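Local coordinates for protein positive phenol-degradative gene regulator (PDB 5FRY) that senses phenolic compounds through this zinc-containing N-terminal domain and, as a probable ATP-dependent, DNA-binding activator, switches on transcription of phenol-degradation genes, at residues Leu16-Arg21 with Lys83-Gly88; Arg21-Ala26 with Ile32-Gln37; Lys52-Thr57 with Arg64-Arg69; Arg77-Ala82 with Thr162-Gly167; Gly93-Gly98 with Val115-Ala120. All coordinates share one frame; numbering follows the deposited sequence.

Contact 1: residues Leu16-Arg21 with Lys83-Gly88; sequences LSNLAR and KTMRSG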
# COMPACT_ATOMS: atom_id res chain seq x y z
N LEU A 16 -13.66 16.51 2.89
CA LEU A 16 -12.36 16.37 2.22
C LEU A 16 -11.42 17.54 2.50
O LEU A 16 -10.21 17.35 2.64
CB LEU A 16 -12.55 16.22 0.70
CG LEU A 16 -13.40 15.05 0.19
CD1 LEU A 16 -13.65 15.15 -1.31
CD2 LEU A 16 -12.79 13.69 0.52
N SER A 17 -11.96 18.75 2.59
CA SER A 17 -11.12 19.91 2.87
C SER A 17 -10.64 19.90 4.32
O SER A 17 -9.45 20.10 4.59
CB SER A 17 -11.86 21.22 2.55
OG SER A 17 -13.15 21.23 3.13
N ASN A 18 -11.57 19.65 5.24
CA ASN A 18 -11.28 19.62 6.67
C ASN A 18 -10.31 18.50 7.03
O ASN A 18 -9.48 18.64 7.93
CB ASN A 18 -12.58 19.48 7.46
CG ASN A 18 -12.36 19.24 8.94
OD1 ASN A 18 -11.45 19.80 9.55
ND2 ASN A 18 -13.21 18.41 9.53
N LEU A 19 -10.40 17.38 6.30
CA LEU A 19 -9.55 16.22 6.56
C LEU A 19 -8.22 16.27 5.81
O LEU A 19 -7.29 15.52 6.11
CB LEU A 19 -10.30 14.93 6.22
CG LEU A 19 -11.24 14.44 7.33
CD1 LEU A 19 -12.10 13.28 6.88
CD2 LEU A 19 -10.41 14.03 8.54
N ALA A 20 -8.12 17.17 4.84
CA ALA A 20 -6.89 17.32 4.05
C ALA A 20 -5.77 17.96 4.89
O ALA A 20 -4.59 17.65 4.70
CB ALA A 20 -7.15 18.15 2.81
N ARG A 21 -6.16 18.84 5.81
CA ARG A 21 -5.22 19.50 6.71
C ARG A 21 -4.43 18.52 7.59
O ARG A 21 -3.48 18.91 8.26
CB ARG A 21 -5.98 20.48 7.62
CG ARG A 21 -6.58 21.69 6.91
CD ARG A 21 -7.34 22.57 7.90
NE ARG A 21 -6.50 23.04 9.01
CZ ARG A 21 -6.94 23.76 10.04
NH1 ARG A 21 -8.22 24.09 10.12
NH2 ARG A 21 -6.11 24.14 11.00
N LYS A 83 -12.45 10.59 15.28
CA LYS A 83 -12.93 10.83 16.64
C LYS A 83 -12.23 12.04 17.28
O LYS A 83 -12.76 12.62 18.23
CB LYS A 83 -12.73 9.59 17.52
CG LYS A 83 -13.80 8.50 17.39
CD LYS A 83 -13.18 7.20 17.84
CE LYS A 83 -14.12 6.02 17.79
NZ LYS A 83 -13.59 4.94 18.70
N THR A 84 -11.07 12.41 16.76
CA THR A 84 -10.35 13.59 17.25
C THR A 84 -11.12 14.85 16.88
O THR A 84 -11.40 15.69 17.73
CB THR A 84 -8.93 13.67 16.66
OG1 THR A 84 -8.97 13.36 15.26
CG2 THR A 84 -8.01 12.68 17.36
N MET A 85 -11.45 14.98 15.60
CA MET A 85 -12.23 16.12 15.12
C MET A 85 -13.72 15.79 15.20
O MET A 85 -14.33 15.40 14.21
CB MET A 85 -11.84 16.47 13.68
CG MET A 85 -11.99 15.32 12.70
SD MET A 85 -10.76 15.36 11.38
CE MET A 85 -9.50 14.28 12.06
N ARG A 86 -14.29 15.96 16.38
CA ARG A 86 -15.68 15.62 16.63
C ARG A 86 -16.40 16.70 17.43
O ARG A 86 -17.52 16.50 17.90
CB ARG A 86 -15.75 14.27 17.36
CG ARG A 86 -17.15 13.75 17.60
CD ARG A 86 -17.13 12.25 17.81
NE ARG A 86 -18.27 11.78 18.59
CZ ARG A 86 -18.48 10.51 18.90
NH1 ARG A 86 -17.62 9.58 18.47
NH2 ARG A 86 -19.54 10.16 19.61
N SER A 87 -15.75 17.85 17.56
CA SER A 87 -16.24 18.98 18.36
C SER A 87 -17.74 19.20 18.27
O SER A 87 -18.47 18.97 19.24
CB SER A 87 -15.51 20.26 17.94
OG SER A 87 -15.47 20.39 16.53
N GLY A 88 -18.20 19.65 17.11
CA GLY A 88 -19.61 19.94 16.91
C GLY A 88 -20.22 19.19 15.74
O GLY A 88 -21.22 19.63 15.16
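Leu19 of the short N-terminal helix 15-20 meets Met85 in the inverse gamma turn that follows the long helix 60-84, so the contact ties the start of this phenol-sensing domain to the far end of one of its main helices. The backbones stay well apart, with Leu19 CA 9.0 Å from Met85 CA, and side chains bridge the gap. Met85 does most of the reaching. Its CG lies between the backbone N and the carbonyl carbon (chi1 57°), and further bends along the thioether bring both the sulfur and the terminal methyl to the leucine. Leu19 answers with one branch: CD2 lies 3.2 Å from Met85 SD and 3.6 Å from Met85 CE, while Leu19 CG stands back at 4.2 Å from the same sulfur. The two side chains cross at about a right angle, so a single methyl sits against the SD-CE end of the thioether. The CD2-SD separation is shorter than a normal carbon-sulfur contact, and its exact value is doubtful. Met97 of helix 97-104 touches both Leu19 and Met85, joining them to a third helix, and Leu16 packs on Met27 of the second subunit. The bound dimethylphenol is about 11 Å from the side chain of Leu19, which makes this packing outside the pocket. No hydrogen bond links the two segments. At the more exposed margin Asn18 adds a loose polar neighbour, its amide nitrogen ND2 lying 4.3 Å from Met85 SD.

Contact 2: residues Arg21-Ala26 with Ile32-Gln37; sequences RRLRFA and IWLGEQ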
# COMPACT_ATOMS: atom_id res chain seq x y z
N ARG A 21 -6.16 18.84 5.81
CA ARG A 21 -5.22 19.50 6.71
C ARG A 21 -4.43 18.52 7.59
O ARG A 21 -3.48 18.91 8.26
CB ARG A 21 -5.98 20.48 7.62
CG ARG A 21 -6.58 21.69 6.91
CD ARG A 21 -7.34 22.57 7.90
NE ARG A 21 -6.50 23.04 9.01
CZ ARG A 21 -6.94 23.76 10.04
NH1 ARG A 21 -8.22 24.09 10.12
NH2 ARG A 21 -6.11 24.14 11.00
N ARG A 22 -4.85 17.26 7.60
CA ARG A 22 -4.21 16.24 8.44
C ARG A 22 -3.26 15.36 7.64
O ARG A 22 -2.62 14.46 8.17
CB ARG A 22 -5.28 15.40 9.12
CG ARG A 22 -6.22 16.24 9.96
CD ARG A 22 -7.03 15.37 10.88
NE ARG A 22 -7.18 15.97 12.21
CZ ARG A 22 -6.17 16.24 13.02
NH1 ARG A 22 -4.92 15.99 12.65
NH2 ARG A 22 -6.41 16.78 14.21
N LEU A 23 -3.18 15.64 6.34
CA LEU A 23 -2.28 14.91 5.46
C LEU A 23 -1.03 15.73 5.27
O LEU A 23 -1.07 16.84 4.73
CB LEU A 23 -2.95 14.60 4.12
CG LEU A 23 -2.23 13.70 3.12
CD1 LEU A 23 -1.62 12.51 3.84
CD2 LEU A 23 -3.22 13.23 2.08
N ARG A 24 0.09 15.21 5.76
CA ARG A 24 1.34 15.93 5.76
C ARG A 24 2.38 15.20 4.95
O ARG A 24 2.82 14.11 5.31
CB ARG A 24 1.87 16.13 7.19
CG ARG A 24 3.16 16.97 7.24
CD ARG A 24 3.79 16.99 8.62
NE ARG A 24 4.95 16.11 8.71
CZ ARG A 24 4.99 14.97 9.39
NH1 ARG A 24 3.92 14.56 10.08
NH2 ARG A 24 6.09 14.24 9.40
N PHE A 25 2.77 15.81 3.83
CA PHE A 25 3.82 15.28 2.98
C PHE A 25 5.16 15.88 3.35
O PHE A 25 5.39 17.06 3.14
CB PHE A 25 3.52 15.56 1.52
CG PHE A 25 2.48 14.67 0.93
CD1 PHE A 25 1.13 14.95 1.10
CD2 PHE A 25 2.85 13.58 0.17
CE1 PHE A 25 0.17 14.13 0.53
CE2 PHE A 25 1.88 12.76 -0.40
CZ PHE A 25 0.55 13.03 -0.22
N ALA A 26 6.05 15.07 3.89
CA ALA A 26 7.38 15.56 4.20
C ALA A 26 8.36 14.91 3.26
O ALA A 26 9.17 14.07 3.66
CB ALA A 26 7.73 15.27 5.65
N ILE A 32 5.22 10.24 5.02
CA ILE A 32 3.88 10.75 4.81
C ILE A 32 3.03 10.37 6.02
O ILE A 32 3.09 9.23 6.46
CB ILE A 32 3.21 10.18 3.55
CG1 ILE A 32 4.08 10.40 2.30
CG2 ILE A 32 1.82 10.77 3.35
CD1 ILE A 32 3.47 9.80 1.08
N TRP A 33 2.26 11.31 6.55
CA TRP A 33 1.47 11.05 7.75
C TRP A 33 0.04 11.49 7.52
O TRP A 33 -0.21 12.52 6.91
CB TRP A 33 2.06 11.76 8.97
CG TRP A 33 3.32 11.12 9.45
CD1 TRP A 33 4.56 11.24 8.90
CD2 TRP A 33 3.46 10.25 10.58
NE1 TRP A 33 5.47 10.50 9.63
CE2 TRP A 33 4.81 9.89 10.66
CE3 TRP A 33 2.56 9.76 11.53
CZ2 TRP A 33 5.30 9.04 11.65
CZ3 TRP A 33 3.04 8.91 12.51
CH2 TRP A 33 4.41 8.56 12.57
N LEU A 34 -0.89 10.68 8.00
CA LEU A 34 -2.31 11.01 7.95
C LEU A 34 -2.80 10.99 9.37
O LEU A 34 -2.88 9.94 9.98
CB LEU A 34 -3.08 10.01 7.08
CG LEU A 34 -4.60 10.13 7.04
CD1 LEU A 34 -5.02 11.49 6.53
CD2 LEU A 34 -5.17 9.04 6.15
N GLY A 35 -3.07 12.17 9.92
CA GLY A 35 -3.27 12.28 11.36
C GLY A 35 -2.00 11.77 12.00
O GLY A 35 -0.92 12.22 11.65
N GLU A 36 -2.09 10.79 12.89
CA GLU A 36 -0.87 10.28 13.52
C GLU A 36 -0.56 8.84 13.09
O GLU A 36 -0.09 8.03 13.89
CB GLU A 36 -1.01 10.38 15.04
CG GLU A 36 -1.86 11.56 15.46
CD GLU A 36 -1.14 12.92 15.52
OE1 GLU A 36 0.08 13.03 15.25
OE2 GLU A 36 -1.83 13.90 15.87
N GLN A 37 -0.86 8.54 11.83
CA GLN A 37 -0.50 7.27 11.22
C GLN A 37 0.40 7.55 10.03
O GLN A 37 0.08 8.37 9.17
CB GLN A 37 -1.73 6.49 10.77
CG GLN A 37 -2.58 5.94 11.89
CD GLN A 37 -1.81 5.05 12.85
OE1 GLN A 37 -0.91 4.31 12.46
NE2 GLN A 37 -2.16 5.13 14.13
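Leu23, Phe25 and Ile32 interlock on one face of an antiparallel beta hairpin made of strands 23-26 and 31-34. Leu23 CD1 fits beside the branched side chain of Ile32, 3.9 Å from Ile32 CG2, and also rests 3.4 Å from Trp33 O. Phe25, directly across from Ile32 in a non-hydrogen-bonded pair, flanks the same isoleucine: its CE2 lies 3.7 Å from Ile32 CD1, while Ile32 CG2 stands over one ring face, offset toward the rim. The isoleucine is thus the bump, and Leu23 and Phe25 shape the hollow that takes it. The opposite face carries Arg24 and Trp33, side by side and pointing the same way. A bend at chi3 (103°) lays the guanidinium along the indole, their planes 23° apart, with Arg24 NH2 3.4 Å from Trp33 CD1 and Arg24 NH1 tucked near Trp33 CB. In the backbone, Arg24 and Trp33 form a hydrogen-bonded pair: Arg24 N to Trp33 O is 2.9 Å and almost straight, and Trp33 N returns to Arg24 O at 3.1 Å. Gly35 N closes the open end by bonding to Arg22 O. Strand 37-43 continues the sheet beyond Ile32, which bonds through its backbone to Met39. Leu34 rests on Asp78 and Leu81 of helix 60-84, whereas Leu23 packs on Leu41, and Phe25 on Leu23, of the second subunit.

Contact 3: residues Lys52-Thr57 with Arg64-Arg69; sequences KELVDT and RGLFMR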
# COMPACT_ATOMS: atom_id res chain seq x y z
N LYS A 52 -2.34 -11.73 -6.54
CA LYS A 52 -2.26 -12.87 -7.44
C LYS A 52 -1.49 -14.03 -6.84
O LYS A 52 -1.93 -15.18 -6.89
CB LYS A 52 -1.62 -12.45 -8.75
CG LYS A 52 -1.45 -13.61 -9.71
CD LYS A 52 -1.92 -13.24 -11.09
CE LYS A 52 -1.72 -14.39 -12.06
NZ LYS A 52 -1.52 -13.86 -13.44
N GLU A 53 -0.33 -13.74 -6.26
CA GLU A 53 0.47 -14.77 -5.60
C GLU A 53 -0.24 -15.36 -4.38
O GLU A 53 -0.14 -16.56 -4.13
CB GLU A 53 1.83 -14.21 -5.18
CG GLU A 53 2.74 -13.85 -6.35
CD GLU A 53 4.21 -13.92 -5.99
OE1 GLU A 53 4.63 -14.93 -5.38
OE2 GLU A 53 4.95 -12.96 -6.29
N LEU A 54 -0.94 -14.53 -3.61
CA LEU A 54 -1.64 -15.03 -2.44
C LEU A 54 -2.82 -15.92 -2.82
O LEU A 54 -3.10 -16.90 -2.14
CB LEU A 54 -2.13 -13.87 -1.55
CG LEU A 54 -1.03 -13.16 -0.77
CD1 LEU A 54 -1.64 -12.17 0.18
CD2 LEU A 54 -0.13 -14.14 -0.02
N VAL A 55 -3.51 -15.59 -3.91
CA VAL A 55 -4.64 -16.41 -4.34
C VAL A 55 -4.11 -17.74 -4.88
O VAL A 55 -4.43 -18.81 -4.35
CB VAL A 55 -5.49 -15.72 -5.43
CG1 VAL A 55 -6.52 -16.69 -5.99
CG2 VAL A 55 -6.17 -14.47 -4.86
N ASP A 56 -3.28 -17.63 -5.91
CA ASP A 56 -2.62 -18.77 -6.55
C ASP A 56 -2.01 -19.78 -5.58
O ASP A 56 -2.00 -20.98 -5.86
CB ASP A 56 -1.53 -18.28 -7.51
CG ASP A 56 -2.10 -17.66 -8.77
OD1 ASP A 56 -3.24 -18.02 -9.16
OD2 ASP A 56 -1.42 -16.81 -9.39
N THR A 57 -1.49 -19.33 -4.44
CA THR A 57 -0.86 -20.28 -3.52
C THR A 57 -1.68 -20.54 -2.25
O THR A 57 -1.55 -21.61 -1.64
CB THR A 57 0.55 -19.82 -3.10
OG1 THR A 57 1.40 -19.73 -4.24
CG2 THR A 57 1.15 -20.78 -2.08
N ARG A 64 -8.61 -13.64 0.53
CA ARG A 64 -9.70 -12.71 0.83
C ARG A 64 -9.69 -12.29 2.30
O ARG A 64 -9.84 -11.10 2.61
CB ARG A 64 -11.04 -13.36 0.46
CG ARG A 64 -12.30 -12.69 1.02
CD ARG A 64 -13.55 -13.45 0.52
NE ARG A 64 -14.72 -13.23 1.36
CZ ARG A 64 -15.71 -12.39 1.06
NH1 ARG A 64 -15.66 -11.69 -0.07
NH2 ARG A 64 -16.74 -12.25 1.89
N GLY A 65 -9.51 -13.26 3.20
CA GLY A 65 -9.43 -13.00 4.63
C GLY A 65 -8.33 -12.00 4.94
O GLY A 65 -8.55 -11.02 5.65
N LEU A 66 -7.14 -12.25 4.38
CA LEU A 66 -5.99 -11.37 4.56
C LEU A 66 -6.28 -9.92 4.10
O LEU A 66 -5.99 -8.97 4.84
CB LEU A 66 -4.78 -11.94 3.82
CG LEU A 66 -4.15 -13.24 4.33
CD1 LEU A 66 -3.12 -13.80 3.36
CD2 LEU A 66 -3.49 -13.02 5.67
N PHE A 67 -6.86 -9.74 2.92
CA PHE A 67 -7.18 -8.39 2.44
C PHE A 67 -8.30 -7.71 3.23
O PHE A 67 -8.24 -6.50 3.51
CB PHE A 67 -7.54 -8.44 0.95
CG PHE A 67 -6.33 -8.44 0.06
CD1 PHE A 67 -5.65 -7.26 -0.21
CD2 PHE A 67 -5.83 -9.62 -0.47
CE1 PHE A 67 -4.51 -7.25 -1.03
CE2 PHE A 67 -4.68 -9.63 -1.28
CZ PHE A 67 -4.03 -8.44 -1.56
N MET A 68 -9.33 -8.45 3.61
CA MET A 68 -10.37 -7.85 4.44
C MET A 68 -9.78 -7.37 5.76
O MET A 68 -10.07 -6.26 6.20
CB MET A 68 -11.51 -8.84 4.68
CG MET A 68 -12.21 -9.30 3.40
SD MET A 68 -13.44 -10.56 3.79
CE MET A 68 -14.20 -9.83 5.24
N ARG A 69 -8.94 -8.18 6.38
CA ARG A 69 -8.34 -7.79 7.66
C ARG A 69 -7.38 -6.59 7.51
O ARG A 69 -7.30 -5.76 8.40
CB ARG A 69 -7.64 -8.98 8.33
CG ARG A 69 -8.63 -10.10 8.76
CD ARG A 69 -7.99 -11.24 9.57
NE ARG A 69 -7.05 -12.05 8.81
CZ ARG A 69 -7.39 -13.04 7.98
NH1 ARG A 69 -8.67 -13.36 7.79
NH2 ARG A 69 -6.46 -13.72 7.33
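Helices 44-58 and 60-84 follow one another after a very short break, yet their backbones stay apart here, Leu54 CA being 9.0 Å from Leu66 CA, and only side chains meet. One methyl, CD1 of Leu54, does all the touching from its side. It lies 3.9 Å from CD1 of Leu66 and 4.2 Å from CE2 of Phe67, fitting between the aliphatic branch and the ring, which it approaches obliquely. The two leucine side chains cross at about a right angle. Phe67 also forms a cation-pi interaction with Arg51 and packs on Trp152 and Met153 of helix 152-166; its side chain is about 9 Å from that of the zinc ligand Cys151. The subunit interface adds to this cluster: Leu54 packs on Leu54 of the second subunit, and between the chains OE2 of Glu53 pairs with NE of Arg69 of the second subunit, an intersubunit salt bridge reciprocated by the partner chain. With no hydrogen bond across the two segments, cohesion between them rests on buried apolar surface, while the ion pairs of Glu53 and Arg69 beside it join the subunits.

Contact 4: residues Arg77-Ala82 with Thr162-Gly167; sequences RDAELA and TSALMG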
# COMPACT_ATOMS: atom_id res chain seq x y z
N ARG A 77 -7.93 2.64 12.12
CA ARG A 77 -7.02 3.74 12.39
C ARG A 77 -7.60 5.09 11.96
O ARG A 77 -7.35 6.11 12.62
CB ARG A 77 -5.66 3.52 11.71
CG ARG A 77 -4.88 2.33 12.24
CD ARG A 77 -4.74 2.35 13.75
NE ARG A 77 -3.60 1.52 14.15
CZ ARG A 77 -3.10 1.46 15.38
NH1 ARG A 77 -3.63 2.18 16.36
NH2 ARG A 77 -2.06 0.67 15.63
N ASP A 78 -8.36 5.11 10.87
CA ASP A 78 -8.94 6.35 10.36
C ASP A 78 -10.11 6.82 11.25
O ASP A 78 -10.32 8.04 11.43
CB ASP A 78 -9.39 6.18 8.90
CG ASP A 78 -8.22 6.19 7.93
OD1 ASP A 78 -7.08 6.43 8.37
OD2 ASP A 78 -8.43 5.95 6.73
N ALA A 79 -10.84 5.88 11.85
CA ALA A 79 -11.90 6.24 12.80
C ALA A 79 -11.30 6.89 14.05
O ALA A 79 -11.95 7.73 14.67
CB ALA A 79 -12.71 5.03 13.20
N GLU A 80 -10.08 6.53 14.41
CA GLU A 80 -9.40 7.17 15.54
C GLU A 80 -9.09 8.61 15.20
O GLU A 80 -9.17 9.49 16.07
CB GLU A 80 -8.11 6.44 15.91
CG GLU A 80 -8.33 5.05 16.45
CD GLU A 80 -7.04 4.26 16.59
OE1 GLU A 80 -5.95 4.82 16.28
OE2 GLU A 80 -7.10 3.08 16.99
N LEU A 81 -8.71 8.85 13.94
CA LEU A 81 -8.44 10.20 13.48
C LEU A 81 -9.73 11.02 13.47
O LEU A 81 -9.74 12.18 13.88
CB LEU A 81 -7.79 10.17 12.09
CG LEU A 81 -7.63 11.51 11.36
CD1 LEU A 81 -6.89 12.50 12.25
CD2 LEU A 81 -6.91 11.36 10.03
N ALA A 82 -10.83 10.40 13.06
CA ALA A 82 -12.10 11.11 12.94
C ALA A 82 -12.64 11.48 14.32
O ALA A 82 -13.23 12.55 14.50
CB ALA A 82 -13.12 10.27 12.18
N THR A 162 -16.57 1.82 10.58
CA THR A 162 -17.91 1.99 11.14
C THR A 162 -17.99 1.32 12.49
O THR A 162 -18.56 1.85 13.44
CB THR A 162 -18.98 1.41 10.22
OG1 THR A 162 -18.74 1.86 8.88
CG2 THR A 162 -20.41 1.82 10.70
N SER A 163 -17.43 0.13 12.57
CA SER A 163 -17.41 -0.59 13.85
C SER A 163 -16.70 0.19 14.94
O SER A 163 -17.19 0.24 16.06
CB SER A 163 -16.76 -1.96 13.68
OG SER A 163 -17.60 -2.80 12.91
N ALA A 164 -15.56 0.81 14.63
CA ALA A 164 -14.82 1.52 15.68
C ALA A 164 -15.57 2.77 16.12
O ALA A 164 -15.62 3.12 17.31
CB ALA A 164 -13.42 1.85 15.18
N LEU A 165 -16.21 3.40 15.15
CA LEU A 165 -17.02 4.57 15.37
C LEU A 165 -18.24 4.22 16.24
O LEU A 165 -18.58 4.99 17.13
CB LEU A 165 -17.46 5.17 14.02
CG LEU A 165 -18.51 6.28 14.08
CD1 LEU A 165 -17.95 7.53 14.74
CD2 LEU A 165 -19.03 6.60 12.68
N MET A 166 -18.83 3.05 16.01
CA MET A 166 -20.02 2.61 16.78
C MET A 166 -19.71 1.91 18.11
O MET A 166 -20.58 1.83 18.98
CB MET A 166 -20.88 1.67 15.93
CG MET A 166 -21.50 2.26 14.66
SD MET A 166 -22.88 3.39 14.95
CE MET A 166 -23.92 2.40 16.05
N GLY A 167 -18.53 1.37 18.26
CA GLY A 167 -18.24 0.56 19.41
C GLY A 167 -19.07 -0.69 19.36
O GLY A 167 -19.41 -1.24 20.34
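Ala79 and Ala164 form a close helix-helix packing contact through alanines, joining helix 60-84, in the part of the sensory domain assigned to activators of aromatic catabolism, to helix 152-166 in the V4R part. The apolar contact is small. Ala79 CB lies 3.8 Å from Ala164 CB and 4.3 Å from Leu165 N, and the shortness of these side chains lets the backbones approach until Ala79 CA and Leu165 CA are 6.0 Å apart. Leu165 takes part through its backbone N, its side chain standing farther back from residues 77-82, and Tyr161, a pocket residue one turn earlier, packs on both Ala79 and Ala82. Polar interactions frame this meeting of methyls without crossing between the two segments. Thr162, whose CB points away from residues 77-82, touches the bound dimethylphenol, and its OG1 is hydrogen-bonded to Tyr172 OH and Ala158 O. On the other helix Asp78 OD2 bonds to Tyr157 OH, and Asp78 OD1 to His43 NE2 of the second subunit, so one carboxylate is tied both to a pocket tyrosine and to the dimer partner. Lys83 NZ, just beyond the segment, bonds to Ala164 O and adds a polar link between the helices. The ionic component lies within helix 60-84: Glu80 OE1 meets the edge of the Arg77 guanidinium, in its plane, at 3.5 Å from Arg77 NH1.

Contact 5: residues Gly93-Gly98 with Val115-Ala120; sequences GMLEMG and VDINIA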
# COMPACT_ATOMS: atom_id res chain seq x y z
N GLY A 93 -21.99 13.31 10.37
CA GLY A 93 -20.76 14.01 10.05
C GLY A 93 -19.56 13.16 10.42
O GLY A 93 -18.56 13.14 9.69
N MET A 94 -19.67 12.46 11.54
CA MET A 94 -18.63 11.54 11.98
C MET A 94 -18.48 10.38 10.99
O MET A 94 -17.38 10.07 10.54
CB MET A 94 -18.96 11.00 13.37
CG MET A 94 -19.07 12.06 14.44
SD MET A 94 -17.57 13.07 14.57
CE MET A 94 -16.31 11.80 14.64
N LEU A 95 -19.60 9.74 10.68
CA LEU A 95 -19.64 8.64 9.74
C LEU A 95 -19.06 9.06 8.40
O LEU A 95 -18.22 8.35 7.82
CB LEU A 95 -21.09 8.15 9.57
CG LEU A 95 -21.41 7.00 8.62
CD1 LEU A 95 -21.39 7.45 7.15
CD2 LEU A 95 -20.47 5.83 8.83
N GLU A 96 -19.47 10.23 7.94
CA GLU A 96 -19.12 10.71 6.61
C GLU A 96 -17.62 10.93 6.43
O GLU A 96 -17.15 11.11 5.30
CB GLU A 96 -19.88 12.02 6.30
CG GLU A 96 -19.58 12.57 4.90
CD GLU A 96 -20.51 13.71 4.49
OE1 GLU A 96 -20.59 14.71 5.23
OE2 GLU A 96 -21.15 13.61 3.42
N MET A 97 -16.87 10.91 7.53
CA MET A 97 -15.44 11.09 7.42
C MET A 97 -14.80 9.81 6.87
O MET A 97 -13.79 9.89 6.16
CB MET A 97 -14.84 11.48 8.78
CG MET A 97 -14.95 12.98 9.07
SD MET A 97 -14.38 13.51 10.72
CE MET A 97 -15.64 12.78 11.75
N GLY A 98 -15.39 8.66 7.18
CA GLY A 98 -15.00 7.39 6.60
C GLY A 98 -14.87 7.44 5.09
O GLY A 98 -13.76 7.38 4.55
N VAL A 115 -28.18 6.71 4.80
CA VAL A 115 -27.51 6.29 6.03
C VAL A 115 -28.28 6.74 7.27
O VAL A 115 -28.45 7.93 7.50
CB VAL A 115 -26.07 6.84 6.12
CG1 VAL A 115 -25.29 6.11 7.20
CG2 VAL A 115 -25.38 6.71 4.79
N ASP A 116 -28.72 5.76 8.06
CA ASP A 116 -29.34 6.03 9.36
C ASP A 116 -28.36 5.61 10.43
O ASP A 116 -27.95 4.46 10.48
CB ASP A 116 -30.65 5.25 9.52
CG ASP A 116 -31.83 5.90 8.81
OD1 ASP A 116 -31.82 7.14 8.62
OD2 ASP A 116 -32.77 5.16 8.44
N ILE A 117 -27.98 6.55 11.29
CA ILE A 117 -26.99 6.25 12.31
C ILE A 117 -27.28 7.01 13.61
O ILE A 117 -27.50 8.22 13.60
CB ILE A 117 -25.55 6.56 11.80
CG1 ILE A 117 -24.50 6.04 12.79
CG2 ILE A 117 -25.37 8.04 11.52
CD1 ILE A 117 -23.11 6.63 12.60
N ASN A 118 -27.35 6.26 14.71
CA ASN A 118 -27.28 6.83 16.05
C ASN A 118 -26.32 6.01 16.90
O ASN A 118 -26.58 4.83 17.17
CB ASN A 118 -28.65 6.89 16.73
CG ASN A 118 -28.63 7.73 18.00
OD1 ASN A 118 -28.11 7.31 19.04
ND2 ASN A 118 -29.16 8.94 17.92
N ILE A 119 -25.22 6.63 17.30
CA ILE A 119 -24.13 5.92 17.95
C ILE A 119 -24.53 5.54 19.37
O ILE A 119 -24.40 4.39 19.78
CB ILE A 119 -22.84 6.78 17.96
CG1 ILE A 119 -22.31 6.92 16.52
CG2 ILE A 119 -21.79 6.18 18.89
CD1 ILE A 119 -21.16 7.89 16.38
N ALA A 120 -25.04 6.53 20.10
CA ALA A 120 -25.56 6.30 21.43
C ALA A 120 -26.55 5.13 21.49
O ALA A 120 -26.57 4.37 22.46
CB ALA A 120 -26.22 7.57 21.96
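Leu95, Val115 and Ile117 meet through aliphatic carbons alone, and the flat groups lie beside them: the side chain of Tyr124 on the adjacent strand 123-131 touches all three, and that of Phe128, in the ligand pocket, touches Val115 as well. Across the contact, Leu95 and Val115 reach toward each other tip to tip, with Leu95 CD1 4.1 Å from Val115 CG1. Ile117 comes to the root of the leucine instead: its CD1 lies 3.9 Å from Leu95 CB. An extended chain makes this possible, since Ile117 CG1 stands anti to the backbone N (chi1 -171°) and chi2 carries CD1 onward to the helix. The arrangement is helix-on-sheet packing. Helix 91-95 lies against strand 109-118, an outermost strand, within this chain, of the four-stranded antiparallel sheet, and alternate strand residues Val115 and Ile117 face it, while Leu95 CA stays 8.1 Å from Ile117 CA. Leu95 is buried, and its side chain is about 5 Å from the bound dimethylphenol, close to the ligand though not among the pocket residues. Polar ties lie around the apolar patch: Tyr161 OH, from the pocket, is hydrogen-bonded to Met94 O, and Ile119 N is held by Asp91 OD2. At the beginning of helix 97-104, Gly98 N bonds back to Leu95 O at 2.9 Å.

How the contacts relate
Contacts 1, 3 and 4 all use helix 60-84, at its end, near its start and along its later turns. Contacts 3 and 4 are buried and without hydrogen bonds across their segments; contacts 1 and 5 are partly buried. Contact 2 is the outlier, a partly buried hairpin and the one contact with hydrogen bonds across its segments. Met97 of contact 5 packs on Leu19 and Met85 of contact 1 and on Ala82 of contact 4, and Leu165 of contact 4 touches Leu95, so these three are continuous, contacts 4 and 5 lying nearer the ligand than contact 1. Contact 3 stands apart, nearer the zinc. Contact 5 is the one that the second subunit does not touch.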